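Local atomic coordinates of oxidoreductase, NAD-binding/iron-sulfur cluster-binding protein (Nitratireductor pacificus pht-3B, PDB entry 6ZXU), a protein that uses a bound cobalamin to strip halogens reductively from organic compounds, with two [4Fe-4S] clusters that probably deliver the electrons. Residues 49-54 against 246-251; 62-67 against 166-171; 310-315 against 406-411; 338-343 against 441-446; 362-367 against 466-471. All blocks are in the same frame, centred on the assembly; numbering follows the deposited sequence. Where two conformers were deposited one is given.

Contact 1 of 5, residues 49-54 against 246-251; sequences ARVDDV and DRPLAP
D52 OD1 is gripped by two N-H groups of R247: NE makes the short bond of the salt bridge, 2.7 Å from NE to OD1, and NH2 adds a weak one. The carboxylate and guanidinium planes stand 86° apart, so the two groups do not pair flat and fork to fork. A single oxygen takes both donors, and NE meets it nearly head-on. A bend in the R247 chain (chi3 59°) folds the guanidinium back, with V51 O over one of its faces.

This charged clasp sits at one end of an isolated antiparallel beta bridge between two surface loops, one running toward helix 74-85, the other leaving strand 232-239. R50 and L249 form the non-hydrogen-bonded pair. Beyond them on one side A250 N donates to A49 O at 2.9 Å, and on the other V51 N donates to P248 O at 3.1 Å.

The R50 chain runs extended from CG to NE and comes alongside the partner backbone, where NH1 bonds to R247 O at 3.1 Å, the carbonyl lying in the guanidinium plane. L249 CD2 rests over a face of the same group, 3.6 Å from NH1. More carbonyls hold the guanidinium from outside: L45 O takes NH2, and G214 O takes NH1.

Apolar branches pack along P248 and P251. V54 CG2 lies 4.0 Å from P248 CB, its CG1 packs on P251, and V51 CG2 touches P251 CD. Back at the clasp, water 1 accepts from R247 NH2 and donates to R50 O, 2.9 Å from that oxygen.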
# COMPACT_ATOMS: atom_id res chain seq x y z
N ALA A 49 19.10 24.06 -11.41
CA ALA A 49 19.39 24.90 -12.56
C ALA A 49 19.00 24.16 -13.84
O ALA A 49 19.39 23.04 -14.04
CB ALA A 49 20.86 25.21 -12.60
N ARG A 50 18.24 24.82 -14.68
CA ARG A 50 17.74 24.28 -15.94
C ARG A 50 17.99 25.27 -17.13
O ARG A 50 18.20 26.46 -16.95
CB ARG A 50 16.28 24.02 -15.80
CG ARG A 50 16.01 22.83 -14.89
CD ARG A 50 14.54 22.48 -14.78
NE ARG A 50 14.42 21.64 -13.59
CZ ARG A 50 14.63 20.34 -13.56
NH1 ARG A 50 14.90 19.67 -14.68
NH2 ARG A 50 14.56 19.71 -12.36
N VAL A 51 18.03 24.71 -18.32
CA VAL A 51 18.10 25.42 -19.56
C VAL A 51 17.06 24.86 -20.52
O VAL A 51 16.46 23.78 -20.26
CB VAL A 51 19.50 25.31 -20.16
CG1 VAL A 51 20.55 25.94 -19.24
CG2 VAL A 51 19.85 23.90 -20.47
N ASP A 52 16.82 25.53 -21.64
CA ASP A 52 15.76 25.11 -22.57
C ASP A 52 16.09 23.86 -23.35
O ASP A 52 15.16 23.11 -23.72
CB ASP A 52 15.40 26.27 -23.54
CG ASP A 52 14.47 27.36 -22.89
OD1 ASP A 52 14.14 27.26 -21.67
OD2 ASP A 52 14.06 28.36 -23.61
N ASP A 53 17.36 23.61 -23.65
CA ASP A 53 17.75 22.50 -24.53
C ASP A 53 19.17 22.11 -24.23
O ASP A 53 19.97 22.89 -23.73
CB ASP A 53 17.75 22.85 -26.04
CG ASP A 53 16.38 23.09 -26.63
OD1 ASP A 53 15.86 24.26 -26.45
OD2 ASP A 53 15.84 22.12 -27.34
N VAL A 54 19.49 20.87 -24.54
CA VAL A 54 20.88 20.42 -24.44
C VAL A 54 21.17 19.57 -25.64
O VAL A 54 20.26 19.07 -26.27
CB VAL A 54 21.23 19.62 -23.15
CG1 VAL A 54 21.17 20.54 -21.93
CG2 VAL A 54 20.33 18.39 -22.95
N ASP A 246 8.96 19.69 -19.72
CA ASP A 246 9.91 20.23 -18.77
C ASP A 246 11.17 20.60 -19.49
O ASP A 246 11.26 20.43 -20.67
CB ASP A 246 10.20 19.17 -17.67
CG ASP A 246 8.95 18.93 -16.76
OD1 ASP A 246 8.49 19.86 -16.10
OD2 ASP A 246 8.37 17.81 -16.70
N ARG A 247 12.14 21.12 -18.76
CA ARG A 247 13.39 21.55 -19.34
C ARG A 247 14.52 20.76 -18.83
O ARG A 247 14.55 20.41 -17.66
CB ARG A 247 13.55 23.07 -19.04
CG ARG A 247 12.38 23.86 -19.57
CD ARG A 247 12.22 25.27 -19.05
NE ARG A 247 13.38 26.05 -19.34
CZ ARG A 247 14.11 26.68 -18.43
NH1 ARG A 247 13.81 26.61 -17.13
NH2 ARG A 247 15.16 27.41 -18.84
N PRO A 248 15.53 20.48 -19.66
CA PRO A 248 16.69 19.79 -19.16
C PRO A 248 17.51 20.52 -18.09
O PRO A 248 17.39 21.73 -17.87
CB PRO A 248 17.54 19.60 -20.41
CG PRO A 248 17.04 20.68 -21.34
CD PRO A 248 15.59 20.74 -21.09
N LEU A 249 18.36 19.77 -17.42
CA LEU A 249 19.19 20.32 -16.39
C LEU A 249 20.32 21.09 -17.06
O LEU A 249 20.83 20.68 -18.11
CB LEU A 249 19.76 19.21 -15.49
CG LEU A 249 18.78 18.38 -14.67
CD1 LEU A 249 19.47 17.11 -14.18
CD2 LEU A 249 18.24 19.17 -13.52
N ALA A 250 20.76 22.17 -16.42
CA ALA A 250 21.95 22.84 -16.88
C ALA A 250 23.09 21.83 -17.01
O ALA A 250 23.39 21.11 -16.08
CB ALA A 250 22.35 23.97 -15.92
N PRO A 251 23.78 21.82 -18.15
CA PRO A 251 24.61 20.64 -18.39
C PRO A 251 25.92 20.63 -17.67
O PRO A 251 26.53 19.56 -17.60
CB PRO A 251 24.81 20.67 -19.91
CG PRO A 251 24.52 22.04 -20.33
CD PRO A 251 23.52 22.58 -19.38
O HOH W 1 16.35 28.67 -16.47

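Contact 2 of 5, residues 62-67 against 166-171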
# COMPACT_ATOMS: atom_id res chain seq x y z
N PRO A 62 22.61 3.61 -14.97
CA PRO A 62 23.36 2.93 -13.92
C PRO A 62 23.08 1.43 -13.82
O PRO A 62 22.00 0.97 -14.13
CB PRO A 62 22.85 3.59 -12.61
CG PRO A 62 22.35 4.93 -13.04
CD PRO A 62 21.79 4.72 -14.42
N GLU A 63 24.09 0.73 -13.39
CA GLU A 63 24.08 -0.72 -13.28
C GLU A 63 24.61 -1.10 -11.92
O GLU A 63 25.23 -0.29 -11.24
CB GLU A 63 25.02 -1.36 -14.34
CG GLU A 63 24.48 -1.25 -15.77
CD GLU A 63 23.26 -2.16 -16.05
OE1 GLU A 63 22.73 -2.13 -17.23
OE2 GLU A 63 22.85 -2.95 -15.12
N ASP A 64 24.41 -2.36 -11.56
CA ASP A 64 25.04 -2.90 -10.32
C ASP A 64 26.57 -3.02 -10.46
O ASP A 64 27.07 -3.32 -11.54
CB ASP A 64 24.54 -4.30 -10.01
CG ASP A 64 23.09 -4.34 -9.67
OD1 ASP A 64 22.30 -4.40 -10.66
OD2 ASP A 64 22.74 -4.47 -8.41
N GLY A 65 27.26 -2.80 -9.33
CA GLY A 65 28.72 -2.96 -9.24
C GLY A 65 29.18 -4.41 -9.35
O GLY A 65 30.16 -4.70 -10.03
N PHE A 66 28.42 -5.32 -8.71
CA PHE A 66 28.76 -6.73 -8.67
C PHE A 66 27.76 -7.55 -9.43
O PHE A 66 26.62 -7.13 -9.67
CB PHE A 66 28.81 -7.24 -7.23
CG PHE A 66 29.47 -6.28 -6.29
CD1 PHE A 66 28.74 -5.28 -5.68
CD2 PHE A 66 30.86 -6.35 -6.07
CE1 PHE A 66 29.36 -4.39 -4.80
CE2 PHE A 66 31.49 -5.46 -5.21
CZ PHE A 66 30.73 -4.48 -4.57
N ALA A 67 28.21 -8.75 -9.76
CA ALA A 67 27.33 -9.74 -10.36
C ALA A 67 26.49 -10.51 -9.30
O ALA A 67 26.87 -10.68 -8.13
CB ALA A 67 28.13 -10.71 -11.21
N GLY A 166 23.95 -7.51 -6.42
CA GLY A 166 23.88 -7.63 -7.84
C GLY A 166 22.49 -7.66 -8.46
O GLY A 166 22.38 -7.82 -9.67
N THR A 167 21.42 -7.51 -7.68
CA THR A 167 20.07 -7.60 -8.21
C THR A 167 19.35 -6.22 -8.34
O THR A 167 18.22 -6.18 -8.72
CB THR A 167 19.17 -8.47 -7.31
OG1 THR A 167 18.97 -7.80 -6.06
CG2 THR A 167 19.81 -9.84 -7.09
N ASN A 168 20.06 -5.16 -8.14
CA ASN A 168 19.39 -3.88 -7.98
C ASN A 168 18.82 -3.33 -9.26
O ASN A 168 17.70 -2.84 -9.31
CB ASN A 168 20.34 -2.89 -7.32
CG ASN A 168 19.66 -2.06 -6.27
OD1 ASN A 168 18.47 -1.73 -6.37
ND2 ASN A 168 20.37 -1.74 -5.25
N ALA A 169 19.53 -3.49 -10.35
CA ALA A 169 19.02 -3.01 -11.63
C ALA A 169 17.84 -3.78 -12.09
O ALA A 169 16.89 -3.22 -12.60
CB ALA A 169 20.12 -3.09 -12.68
N ALA A 170 17.84 -5.08 -11.87
CA ALA A 170 16.64 -5.92 -12.18
C ALA A 170 15.45 -5.68 -11.23
O ALA A 170 14.33 -5.57 -11.65
CB ALA A 170 17.03 -7.39 -12.15
N ARG A 171 15.73 -5.55 -9.94
CA ARG A 171 14.74 -5.13 -8.95
C ARG A 171 14.13 -3.77 -9.33
O ARG A 171 12.92 -3.60 -9.35
CB ARG A 171 15.41 -5.08 -7.58
CG ARG A 171 14.60 -4.51 -6.40
CD ARG A 171 14.96 -3.06 -6.27
NE ARG A 171 14.50 -2.35 -5.10
CZ ARG A 171 14.31 -1.05 -5.09
NH1 ARG A 171 14.60 -0.31 -6.14
NH2 ARG A 171 13.91 -0.46 -3.99
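D64 lays its carboxylate across the start of helix 168-190, one oxygen to each of the first two helical amides. OD2 accepts from N168 N at 2.8 Å through its syn lone pair. OD1 accepts from A169 N at 2.9 Å, again on the syn side but 27° out of the carboxylate plane. With CG beside its own backbone N (chi1 -66°), the acid is aimed straight at the helix end, and two bonds fix its rotation.

The fit is close around those bonds. N168 CB lies 3.1 Å from D64 OD2, and A169 CB is 3.2 Å from OD1, so the methyl and methylene press on the same oxygens that the amides hold. The N168 amide itself turns off toward G151 O and E153. E63 comes to the same methyl, its OE2 3.7 Å from A169 CB, while its other oxygen makes a salt bridge to R233 of strand 232-239. At the other end F66 O comes to 3.3 Å from G166 CA, backbone against backbone where no side chain intervenes.

T167 occupies the N-cap position, yet its OG1 bonds to I164 O and Y389 OH rather than capping the helix. The acid from the loop 62-67 instead serves amides that lack carbonyl partners in the first turn. A negative charge placed there would interact well with the helix dipole and is probably kept ionised by it.

Contact 3 of 5, residues 310-315 against 406-411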
# COMPACT_ATOMS: atom_id res chain seq x y z
N ARG A 310 -12.62 -21.45 13.03
CA ARG A 310 -12.23 -21.09 11.66
C ARG A 310 -13.52 -20.85 10.80
O ARG A 310 -14.56 -21.42 11.06
CB ARG A 310 -11.29 -22.15 11.07
CG ARG A 310 -9.92 -22.12 11.68
CD ARG A 310 -9.09 -23.31 11.29
NE ARG A 310 -8.82 -23.32 9.85
CZ ARG A 310 -8.20 -24.29 9.22
NH1 ARG A 310 -7.84 -25.36 9.87
NH2 ARG A 310 -8.03 -24.25 7.93
N VAL A 311 -13.41 -19.91 9.88
CA VAL A 311 -14.51 -19.30 9.13
C VAL A 311 -14.35 -19.70 7.66
O VAL A 311 -13.19 -19.73 7.13
CB VAL A 311 -14.42 -17.72 9.24
CG1 VAL A 311 -15.61 -17.09 8.60
CG2 VAL A 311 -14.33 -17.35 10.73
N ALA A 312 -15.43 -20.07 7.01
CA ALA A 312 -15.39 -20.31 5.58
C ALA A 312 -14.92 -18.99 4.83
O ALA A 312 -15.33 -17.90 5.22
CB ALA A 312 -16.77 -20.74 5.07
N LYS A 313 -14.10 -19.10 3.79
CA LYS A 313 -13.86 -17.95 2.89
C LYS A 313 -15.17 -17.37 2.35
O LYS A 313 -15.27 -16.21 2.10
CB LYS A 313 -12.99 -18.32 1.68
CG LYS A 313 -11.56 -18.06 1.89
CD LYS A 313 -10.70 -18.17 0.67
CE LYS A 313 -10.82 -16.90 -0.14
NZ LYS A 313 -9.74 -17.00 -1.19
N ARG A 314 -16.16 -18.22 2.19
CA ARG A 314 -17.46 -17.83 1.75
C ARG A 314 -18.16 -16.86 2.72
O ARG A 314 -19.15 -16.18 2.34
CB ARG A 314 -18.31 -19.09 1.51
CG ARG A 314 -19.79 -18.88 1.13
CD ARG A 314 -20.02 -18.14 -0.20
NE ARG A 314 -21.45 -18.10 -0.44
CZ ARG A 314 -22.30 -17.28 0.17
NH1 ARG A 314 -21.83 -16.36 0.96
NH2 ARG A 314 -23.59 -17.31 -0.04
N GLY A 315 -17.65 -16.72 3.95
CA GLY A 315 -18.16 -15.76 4.91
C GLY A 315 -17.56 -14.36 4.89
O GLY A 315 -18.10 -13.48 5.57
N TYR A 406 -8.39 -19.72 6.78
CA TYR A 406 -9.80 -19.97 6.54
C TYR A 406 -10.12 -21.47 6.61
O TYR A 406 -9.26 -22.31 6.42
CB TYR A 406 -10.23 -19.47 5.18
CG TYR A 406 -10.24 -17.97 5.00
CD1 TYR A 406 -11.26 -17.22 5.55
CD2 TYR A 406 -9.28 -17.33 4.21
CE1 TYR A 406 -11.24 -15.83 5.39
CE2 TYR A 406 -9.27 -15.99 4.03
CZ TYR A 406 -10.25 -15.25 4.61
OH TYR A 406 -10.29 -13.88 4.39
N ALA A 407 -11.34 -21.78 6.94
CA ALA A 407 -11.76 -23.20 7.07
C ALA A 407 -11.86 -23.93 5.73
O ALA A 407 -11.48 -25.11 5.61
CB ALA A 407 -13.07 -23.28 7.81
N SER A 408 -12.33 -23.23 4.72
CA SER A 408 -12.63 -23.82 3.40
C SER A 408 -12.63 -22.71 2.34
O SER A 408 -12.82 -21.52 2.68
CB SER A 408 -14.00 -24.50 3.44
OG SER A 408 -15.07 -23.62 3.82
N ASP A 409 -12.37 -23.08 1.09
CA ASP A 409 -12.42 -22.11 -0.02
C ASP A 409 -13.87 -21.88 -0.44
O ASP A 409 -14.79 -22.68 -0.14
CB ASP A 409 -11.53 -22.55 -1.19
CG ASP A 409 -12.21 -23.62 -2.07
OD1 ASP A 409 -12.30 -24.80 -1.64
OD2 ASP A 409 -12.67 -23.28 -3.20
N GLU A 410 -14.09 -20.78 -1.13
CA GLU A 410 -15.47 -20.39 -1.51
C GLU A 410 -15.90 -20.89 -2.91
O GLU A 410 -17.01 -20.73 -3.28
CB GLU A 410 -15.63 -18.86 -1.45
CG GLU A 410 -15.02 -18.02 -2.61
CD GLU A 410 -13.48 -18.05 -2.77
OE1 GLU A 410 -12.78 -18.82 -2.03
OE2 GLU A 410 -12.99 -17.26 -3.67
N VAL A 411 -14.97 -21.39 -3.69
CA VAL A 411 -15.30 -21.76 -5.05
C VAL A 411 -15.76 -23.23 -5.09
O VAL A 411 -16.89 -23.51 -5.49
CB VAL A 411 -14.11 -21.57 -6.00
CG1 VAL A 411 -14.45 -22.12 -7.42
CG2 VAL A 411 -13.76 -20.09 -6.05
O HOH W 2 -10.35 -15.24 -3.69
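K313 lays its CG methylene over one face of the Y406 ring, a CH-pi contact 3.5 Å from CG to the ring centroid and 21° off the normal. Its first torsion departs from a staggered value (chi1 -94°), and the two side chains cross at about a right angle. Past the ring the lysine bends at chi3 and carries CE to 3.3 Å from E410 OE1. NZ makes a long salt bridge to that oxygen, 3.6 Å, and is hydrogen-bonded to S482 O; water 2 also accepts from it.

E410 meets the lysine from the other flank: CG sits between its backbone N and carbonyl carbon (chi1 76°), and a bend at chi2 curls the carboxylate back alongside the K313 chain.

Y406 belongs to the cobalamin pocket, and its OH is hydrogen-bonded to O58 of the cofactor. Two loops meet behind Y406, one of them turning into the 3-10 segment 313-315. A407 N donates to V311 O at 2.8 Å, and K313 N to S408 O at 3.0 Å. V311 O also lies at the edge of the tyrosine ring, near its plane.

R310, bent at chi3, brings its guanidinium edge round to Y406 O, NH2 to O 2.7 Å, and the same NH2 bonds to I416 O. A312 CB packs on S408 OG at 3.6 Å, a hydroxyl held from outside by G689 N.

Contact 4 of 5, residues 338-343 against 441-446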
# COMPACT_ATOMS: atom_id res chain seq x y z
N PRO A 338 -14.56 -1.20 -6.94
CA PRO A 338 -13.25 -0.62 -6.78
C PRO A 338 -12.53 -0.28 -8.08
O PRO A 338 -11.34 0.12 -8.06
CB PRO A 338 -12.46 -1.76 -6.06
CG PRO A 338 -13.05 -3.02 -6.64
CD PRO A 338 -14.47 -2.68 -7.07
N MET A 339 -13.24 -0.44 -9.19
CA MET A 339 -12.63 -0.28 -10.52
C MET A 339 -13.36 0.75 -11.38
O MET A 339 -13.34 0.69 -12.58
CB MET A 339 -12.64 -1.63 -11.24
CG MET A 339 -11.60 -2.59 -10.64
SD MET A 339 -9.97 -2.08 -11.04
CE MET A 339 -8.91 -2.67 -9.69
N LYS A 340 -13.95 1.72 -10.73
CA LYS A 340 -14.64 2.76 -11.41
C LYS A 340 -13.71 3.84 -11.94
O LYS A 340 -14.03 4.51 -12.89
CB LYS A 340 -15.64 3.41 -10.46
CG LYS A 340 -16.59 2.47 -9.80
CD LYS A 340 -17.67 3.33 -9.09
CE LYS A 340 -18.13 2.77 -7.79
NZ LYS A 340 -19.29 3.49 -7.19
N HIS A 341 -12.52 4.03 -11.33
CA HIS A 341 -11.62 5.08 -11.77
C HIS A 341 -10.56 4.51 -12.70
O HIS A 341 -10.10 3.40 -12.50
CB HIS A 341 -10.97 5.73 -10.55
CG HIS A 341 -10.20 6.97 -10.88
ND1 HIS A 341 -8.95 6.93 -11.46
CD2 HIS A 341 -10.49 8.26 -10.69
CE1 HIS A 341 -8.49 8.16 -11.59
NE2 HIS A 341 -9.42 8.99 -11.16
N PRO A 342 -10.19 5.25 -13.77
CA PRO A 342 -9.20 4.72 -14.76
C PRO A 342 -7.84 4.31 -14.22
O PRO A 342 -7.19 3.43 -14.79
CB PRO A 342 -9.01 5.90 -15.72
CG PRO A 342 -10.32 6.59 -15.72
CD PRO A 342 -10.83 6.49 -14.30
N LEU A 343 -7.38 4.95 -13.16
CA LEU A 343 -6.13 4.58 -12.55
C LEU A 343 -6.16 3.20 -11.93
O LEU A 343 -5.25 2.39 -12.13
CB LEU A 343 -5.70 5.63 -11.51
CG LEU A 343 -4.33 5.42 -10.87
CD1 LEU A 343 -3.18 5.40 -11.87
CD2 LEU A 343 -4.05 6.48 -9.81
N ASP A 441 -14.12 8.69 0.87
CA ASP A 441 -15.04 7.91 0.04
C ASP A 441 -15.31 8.56 -1.34
O ASP A 441 -16.39 8.41 -1.90
CB ASP A 441 -16.30 7.70 0.78
CG ASP A 441 -16.90 9.04 1.26
OD1 ASP A 441 -16.24 10.11 1.13
OD2 ASP A 441 -17.99 8.99 1.84
N ASP A 442 -14.31 9.22 -1.92
CA ASP A 442 -14.48 9.80 -3.25
C ASP A 442 -13.86 8.98 -4.30
O ASP A 442 -13.70 7.78 -4.11
CB ASP A 442 -13.95 11.25 -3.23
CG ASP A 442 -12.44 11.35 -2.87
OD1 ASP A 442 -11.69 10.40 -3.12
OD2 ASP A 442 -12.01 12.44 -2.39
N TRP A 443 -13.50 9.57 -5.45
CA TRP A 443 -13.09 8.82 -6.65
C TRP A 443 -11.73 8.19 -6.59
O TRP A 443 -11.46 7.29 -7.35
CB TRP A 443 -13.30 9.68 -7.97
CG TRP A 443 -14.72 9.96 -8.08
CD1 TRP A 443 -15.38 11.09 -7.75
CD2 TRP A 443 -15.73 8.98 -8.40
NE1 TRP A 443 -16.74 10.88 -7.88
CE2 TRP A 443 -16.97 9.59 -8.25
CE3 TRP A 443 -15.68 7.68 -8.83
CZ2 TRP A 443 -18.19 8.89 -8.50
CZ3 TRP A 443 -16.87 6.98 -9.10
CH2 TRP A 443 -18.11 7.60 -8.93
N ILE A 444 -10.91 8.59 -5.64
CA ILE A 444 -9.55 8.02 -5.54
C ILE A 444 -9.43 6.90 -4.48
O ILE A 444 -8.40 6.30 -4.34
CB ILE A 444 -8.55 9.15 -5.31
CG1 ILE A 444 -7.11 8.75 -5.75
CG2 ILE A 444 -8.51 9.60 -3.85
CD1 ILE A 444 -7.05 8.38 -7.20
N SER A 445 -10.47 6.70 -3.68
CA SER A 445 -10.36 5.85 -2.50
C SER A 445 -9.91 4.42 -2.85
O SER A 445 -8.91 3.95 -2.33
CB SER A 445 -11.69 5.79 -1.75
OG SER A 445 -11.60 4.90 -0.67
N ALA A 446 -10.59 3.80 -3.78
CA ALA A 446 -10.24 2.48 -4.16
C ALA A 446 -8.88 2.42 -4.85
O ALA A 446 -8.19 1.38 -4.75
CB ALA A 446 -11.26 1.87 -5.07
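Two helix starts face each other here, that of helix 342-354 and the turn leading into helix 445-469, and they meet by side-chain packing. H341 is the N-cap of the first: with CG anti to the backbone N (chi1 -171°) its ring turns back to the helix start, and ND1 accepts from L343 N at 3.0 Å. On the other side D442 opens a type I turn running to S445, and its OD1 caps I444 N at 3.2 Å.

Between these caps W443 and H341 cross obliquely. H341 CB lies 3.6 Å from W443 O, and ring atom CD2 approaches W443 CB more loosely. The indole is met at its edge by the aliphatic part of K340, CD to CZ3 3.7 Å, while NZ runs on to G585 O and the indole NE1 bonds to T658 OG1. P338 CB touches A446 CB at 3.9 Å, and L343 CD2 comes to 4.4 Å from I444 CD1. Helix 342-354 also packs on helix 168-190 through P342 and L343. A446 leads to S449, a cobalamin-binding residue one turn on.

The imidazole has a bond at each nitrogen: ND1 accepts from an amide, and NE2 is hydrogen-bonded to the carbonyl of F642. That pattern fits a neutral histidine with its proton on NE2, locked in rotation by both bonds.

Contact 5 of 5, residues 362-367 against 466-471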
# COMPACT_ATOMS: atom_id res chain seq x y z
N GLU A 362 2.50 -27.31 -0.95
CA GLU A 362 3.12 -28.61 -0.61
C GLU A 362 4.50 -28.43 -0.05
O GLU A 362 5.18 -27.46 -0.38
CB GLU A 362 3.18 -29.51 -1.86
CG GLU A 362 4.40 -29.25 -2.77
CD GLU A 362 4.19 -28.22 -3.95
OE1 GLU A 362 5.18 -27.99 -4.72
OE2 GLU A 362 3.05 -27.62 -4.13
N LYS A 363 4.94 -29.36 0.82
CA LYS A 363 6.30 -29.29 1.39
C LYS A 363 7.33 -29.38 0.28
O LYS A 363 7.12 -30.09 -0.72
CB LYS A 363 6.56 -30.38 2.43
CG LYS A 363 5.65 -30.28 3.63
CD LYS A 363 5.84 -28.99 4.44
CE LYS A 363 4.79 -28.85 5.60
NZ LYS A 363 4.77 -27.47 6.29
N LEU A 364 8.40 -28.64 0.44
CA LEU A 364 9.52 -28.75 -0.47
C LEU A 364 10.71 -29.27 0.29
O LEU A 364 10.78 -29.16 1.54
CB LEU A 364 9.88 -27.38 -1.08
CG LEU A 364 8.88 -26.69 -2.00
CD1 LEU A 364 9.45 -25.34 -2.53
CD2 LEU A 364 8.42 -27.54 -3.12
N ALA A 365 11.73 -29.70 -0.46
CA ALA A 365 13.05 -30.08 0.09
C ALA A 365 14.06 -28.96 -0.08
O ALA A 365 14.19 -28.44 -1.20
CB ALA A 365 13.56 -31.32 -0.65
N PRO A 366 14.81 -28.65 0.97
CA PRO A 366 15.85 -27.63 0.83
C PRO A 366 16.80 -27.92 -0.32
O PRO A 366 17.19 -29.07 -0.51
CB PRO A 366 16.57 -27.67 2.18
CG PRO A 366 15.49 -28.14 3.14
CD PRO A 366 14.65 -29.09 2.38
N THR A 367 17.13 -26.90 -1.10
CA THR A 367 17.85 -27.06 -2.30
C THR A 367 19.35 -26.81 -2.08
O THR A 367 20.14 -27.07 -2.97
CB THR A 367 17.37 -26.11 -3.40
OG1 THR A 367 17.62 -24.75 -3.01
CG2 THR A 367 15.97 -26.30 -3.67
N HIS A 466 11.52 -16.54 -3.74
CA HIS A 466 12.85 -16.75 -3.26
C HIS A 466 12.95 -17.82 -2.23
O HIS A 466 13.85 -18.66 -2.23
CB HIS A 466 13.51 -15.44 -2.75
CG HIS A 466 14.98 -15.57 -2.49
ND1 HIS A 466 15.89 -15.90 -3.49
CD2 HIS A 466 15.70 -15.39 -1.37
CE1 HIS A 466 17.09 -15.96 -2.97
NE2 HIS A 466 17.01 -15.66 -1.68
N CYS A 467 11.99 -17.86 -1.34
CA CYS A 467 11.90 -18.97 -0.39
C CYS A 467 11.84 -20.33 -1.12
O CYS A 467 12.47 -21.25 -0.69
CB CYS A 467 10.66 -18.83 0.55
SG CYS A 467 10.88 -17.52 1.78
N ARG A 468 11.03 -20.41 -2.16
CA ARG A 468 10.85 -21.66 -2.93
C ARG A 468 12.17 -22.02 -3.64
O ARG A 468 12.56 -23.17 -3.64
CB ARG A 468 9.72 -21.59 -3.85
CG ARG A 468 8.37 -21.44 -3.20
CD ARG A 468 7.18 -21.63 -4.11
NE ARG A 468 7.22 -20.73 -5.23
CZ ARG A 468 6.72 -19.50 -5.27
NH1 ARG A 468 6.13 -18.98 -4.22
NH2 ARG A 468 6.80 -18.79 -6.38
N ARG A 469 12.91 -21.04 -4.13
CA ARG A 469 14.21 -21.24 -4.69
C ARG A 469 15.14 -21.90 -3.72
O ARG A 469 15.96 -22.74 -4.08
CB ARG A 469 14.79 -19.91 -5.17
CG ARG A 469 16.17 -19.99 -5.75
CD ARG A 469 16.72 -18.64 -6.21
NE ARG A 469 15.82 -17.91 -7.14
CZ ARG A 469 15.66 -18.19 -8.45
NH1 ARG A 469 16.29 -19.22 -9.09
NH2 ARG A 469 14.82 -17.43 -9.15
N MET A 470 15.01 -21.57 -2.45
CA MET A 470 15.85 -22.19 -1.42
C MET A 470 15.32 -23.54 -0.90
O MET A 470 15.86 -24.09 0.05
CB MET A 470 16.00 -21.19 -0.26
CG MET A 470 16.61 -19.85 -0.66
SD MET A 470 16.97 -18.75 0.72
CE MET A 470 15.31 -18.34 1.27
N GLY A 471 14.19 -23.98 -1.44
CA GLY A 471 13.57 -25.23 -1.07
C GLY A 471 12.72 -25.17 0.18
O GLY A 471 12.60 -26.18 0.91
O HOH W 3 11.47 -27.31 3.08
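T367 clasps the end of helix 445-469 with two bonds to neighbouring carbonyls. OG1 donates to R469 O at 2.8 Å, lying in the carbonyl plane on a lone pair, and T367 N donates to M470 O at 3.3 Å. The second bond is straight at the hydrogen (168°), but its donor stands well above the carbonyl plane. OG1 lies between the backbone N and the carbonyl carbon of T367 (chi1 64°), which points it at the helix end; it also bonds to K369 N.

The tight part is the backbone crossing beside this clasp. G471, with positive phi, closes the helix in a Schellman motif, its N donating to R468 O at 2.9 Å. With no side chain on G471, the loop 362-367 can lie directly on it: A365 O comes to 3.3 Å from G471 CA in a CA-H...O contact, and T367 CG2 rests 3.7 Å from G471 N.

The other end is looser. L364 leans on the last helical turn, CD1 to R468 CB 4.0 Å, and meets aliphatic and backbone atoms there; the R468 guanidinium goes off to A474 O. Water 3 fills in between L364 O and G471 O, 2.7 Å from the latter. Loop residues A365 to T367 lie at the surface, and R469 turns away to a salt bridge with D76.

Carbonyls at a helix C-terminus often lack an amide further along to bind. T367 supplies donors to R469 O and to M470 O just beyond the helix, one from its hydroxyl and one from its backbone, which ties the exposed loop to the helix end.

Contacts 1 and 2 belong to the N-terminal part of the chain, contact 2 nested within the loop that contact 1 closes, with their centres 29 Å apart. Contacts 3, 4 and 5 interlock, their segments alternating along the sequence. Contact 3 touches the cobalamin through Y406, while in contact 4 the A446 side chain stays about 8 Å from the cofactor and about 11 Å from an iron-sulfur cluster. Contacts 4 and 5 hold the two ends of helix 445-469, centres 39 Å apart on opposite sides of the chain's centre. Contact 5 approaches contact 2 to about 8 Å between nearest atoms. Contact 1 is the most remote from contact 3, at 58 Å between centres.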